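Side-chain contact in VAO-type flavoprotein oxidase VAO615 (Myceliophthora thermophila, PDB 6F72), which probably acts as an oxidoreductase that uses a bicovalently bound FAD and, once reduced, reacts rapidly with molecular oxygen, its substrate being unknown: residues 187-192 with 266-271. Sequence-based numbering, arbitrary orientation.
Sequences APYYKG and ATPTRN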
loop_
_atom_site.group_PDB
_atom_site.type_symbol
_atom_site.label_atom_id
_atom_site.label_comp_id
_atom_site.label_asym_id
_atom_site.label_seq_id
_atom_site.Cartn_x
_atom_site.Cartn_y
_atom_site.Cartn_z
ATOM N N ALA A 187 8.956 27.291 -4.295
ATOM C CA ALA A 187 10.127 26.587 -4.769
ATOM C C ALA A 187 10.230 26.882 -6.270
ATOM O O ALA A 187 9.221 27.236 -6.894
ATOM C CB ALA A 187 9.967 25.094 -4.523
ATOM N N PRO A 188 11.437 26.745 -6.866
ATOM C CA PRO A 188 11.536 26.940 -8.329
ATOM C C PRO A 188 10.628 25.980 -9.129
ATOM O O PRO A 188 10.013 26.393 -10.117
ATOM C CB PRO A 188 13.010 26.654 -8.620
ATOM C CG PRO A 188 13.707 26.906 -7.325
ATOM C CD PRO A 188 12.757 26.478 -6.256
ATOM N N TYR A 189 10.530 24.735 -8.666
ATOM C CA TYR A 189 9.799 23.644 -9.322
ATOM C C TYR A 189 8.361 23.447 -8.820
ATOM O O TYR A 189 7.630 22.593 -9.341
ATOM C CB TYR A 189 10.569 22.330 -9.119
ATOM C CG TYR A 189 11.116 22.186 -7.722
ATOM C CD1 TYR A 189 10.281 21.818 -6.656
ATOM C CD2 TYR A 189 12.469 22.443 -7.454
ATOM C CE1 TYR A 189 10.778 21.708 -5.364
ATOM C CE2 TYR A 189 12.978 22.327 -6.163
ATOM C CZ TYR A 189 12.128 21.958 -5.127
ATOM O OH TYR A 189 12.616 21.845 -3.847
ATOM N N TYR A 190 7.971 24.197 -7.796
ATOM C CA TYR A 190 6.584 24.196 -7.330
ATOM C C TYR A 190 6.206 25.486 -6.618
ATOM O O TYR A 190 6.909 25.936 -5.712
ATOM C CB TYR A 190 6.234 22.972 -6.437
ATOM C CG TYR A 190 4.759 22.966 -6.084
ATOM C CD1 TYR A 190 3.795 22.755 -7.081
ATOM C CD2 TYR A 190 4.313 23.246 -4.775
ATOM C CE1 TYR A 190 2.444 22.788 -6.788
ATOM C CE2 TYR A 190 2.952 23.283 -4.478
ATOM C CZ TYR A 190 2.030 23.053 -5.493
ATOM O OH TYR A 190 0.686 23.095 -5.258
ATOM N N LYS A 191 5.085 26.057 -7.047
ATOM C CA LYS A 191 4.462 27.182 -6.380
ATOM C C LYS A 191 2.965 26.943 -6.305
ATOM O O LYS A 191 2.295 26.776 -7.327
ATOM C CB LYS A 191 4.766 28.504 -7.078
ATOM C CG LYS A 191 6.200 28.989 -6.948
ATOM C CD LYS A 191 6.523 29.949 -8.089
ATOM C CE LYS A 191 7.970 29.832 -8.547
ATOM N NZ LYS A 191 8.878 30.777 -7.840
ATOM N N GLY A 192 2.458 26.895 -5.078
ATOM C CA GLY A 192 1.038 26.712 -4.834
ATOM C C GLY A 192 0.758 26.101 -3.466
ATOM O O GLY A 192 1.675 25.986 -2.632
ATOM N N ALA A 266 14.868 16.201 3.333
ATOM C CA ALA A 266 15.241 15.832 1.972
ATOM C C ALA A 266 14.267 16.475 0.998
ATOM O O ALA A 266 13.043 16.353 1.148
ATOM C CB ALA A 266 15.267 14.315 1.793
ATOM N N THR A 267 14.835 17.181 0.021
ATOM C CA THR A 267 14.085 17.940 -0.972
ATOM C C THR A 267 14.815 17.757 -2.317
ATOM O O THR A 267 15.929 17.218 -2.340
ATOM C CB THR A 267 13.972 19.461 -0.609
ATOM O OG1 THR A 267 15.100 20.173 -1.120
ATOM C CG2 THR A 267 13.846 19.713 0.906
ATOM N N PRO A 268 14.201 18.191 -3.440
ATOM C CA PRO A 268 14.950 18.168 -4.715
ATOM C C PRO A 268 16.253 18.989 -4.705
ATOM O O PRO A 268 17.144 18.718 -5.506
ATOM C CB PRO A 268 13.962 18.778 -5.712
ATOM C CG PRO A 268 12.625 18.497 -5.125
ATOM C CD PRO A 268 12.805 18.628 -3.646
ATOM N N THR A 269 16.361 19.979 -3.812
ATOM C CA THR A 269 17.595 20.765 -3.683
ATOM C C THR A 269 18.363 20.616 -2.346
ATOM O O THR A 269 19.215 21.458 -2.033
ATOM C CB THR A 269 17.355 22.261 -4.021
ATOM O OG1 THR A 269 16.207 22.753 -3.309
ATOM C CG2 THR A 269 17.146 22.450 -5.536
ATOM N N ARG A 270 18.064 19.567 -1.562
ATOM C CA ARG A 270 18.767 19.308 -0.284
ATOM C C ARG A 270 18.686 17.826 0.070
ATOM O O ARG A 270 17.587 17.297 0.207
ATOM C CB ARG A 270 18.179 20.166 0.850
ATOM C CG ARG A 270 18.872 20.034 2.218
ATOM C CD ARG A 270 17.999 20.537 3.372
ATOM N NE ARG A 270 17.008 21.504 2.884
ATOM C CZ ARG A 270 16.108 22.162 3.620
ATOM N NH1 ARG A 270 16.037 22.004 4.960
ATOM N NH2 ARG A 270 15.267 23.001 2.993
ATOM N N ASN A 271 19.851 17.187 0.240
ATOM C CA ASN A 271 19.974 15.722 0.362
ATOM C C ASN A 271 19.174 15.041 -0.742
ATOM O O ASN A 271 18.388 14.105 -0.477
ATOM C CB ASN A 271 19.481 15.230 1.740
ATOM C CG ASN A 271 20.230 15.860 2.873
ATOM O OD1 ASN A 271 21.435 15.676 3.002
ATOM N ND2 ASN A 271 19.518 16.608 3.710
#
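Tyr189 lays one face of its ring over the pyrrolidine of Pro268, and that pair makes most of this contact. The CB of Tyr189 points toward the 266-271 loop. CG sits between the backbone N and the carbonyl carbon (chi1 42°), which carries the ring across to the proline. Along the ring, CE1 of Tyr189 lies 3.7 Å from CG of Pro268, and CE2 of Tyr189 is equally far from CB of Pro268. The other face, away from Pro268, receives the methyl of Ala187, offset toward the rim near CE1. Pro268 CG stands 3.9 Å from the centroid of the Tyr189 ring and 29° off its normal, a CH-pi contact. CZ of Tyr189 is nearer still to Pro268 CG, at 3.5 Å. Both loops belong to the PCMH-type FAD-binding region. Residues 187-192 join antiparallel strands 179-186 and 193-198, as in a beta hairpin. Residues 266-271 lead from strand 263-266 to helix 272-278, with a type I turn from Thr267 to Arg270. The centre of the contact lies about 25 Å from the centre of the chain, at its periphery. At the tip, Tyr189 OH comes to 3.2 Å from Pro268 CD. The same OH is 3.7 Å from Thr269 OG1, and no hydrogen bond crosses between the two loops. The methyl CG2 of Thr269 approaches the Tyr189 ring at its edge, near the ring plane. Thr267 closes an ST turn at the start of the 266-271 loop. Its OG1 accepts the backbone N-H of Thr269 at 3.0 Å, with a bent angle of 139°. Pro268 also touches Tyr275 of helix 272-278, while Thr267 rests on Glu253 of strand 251-257.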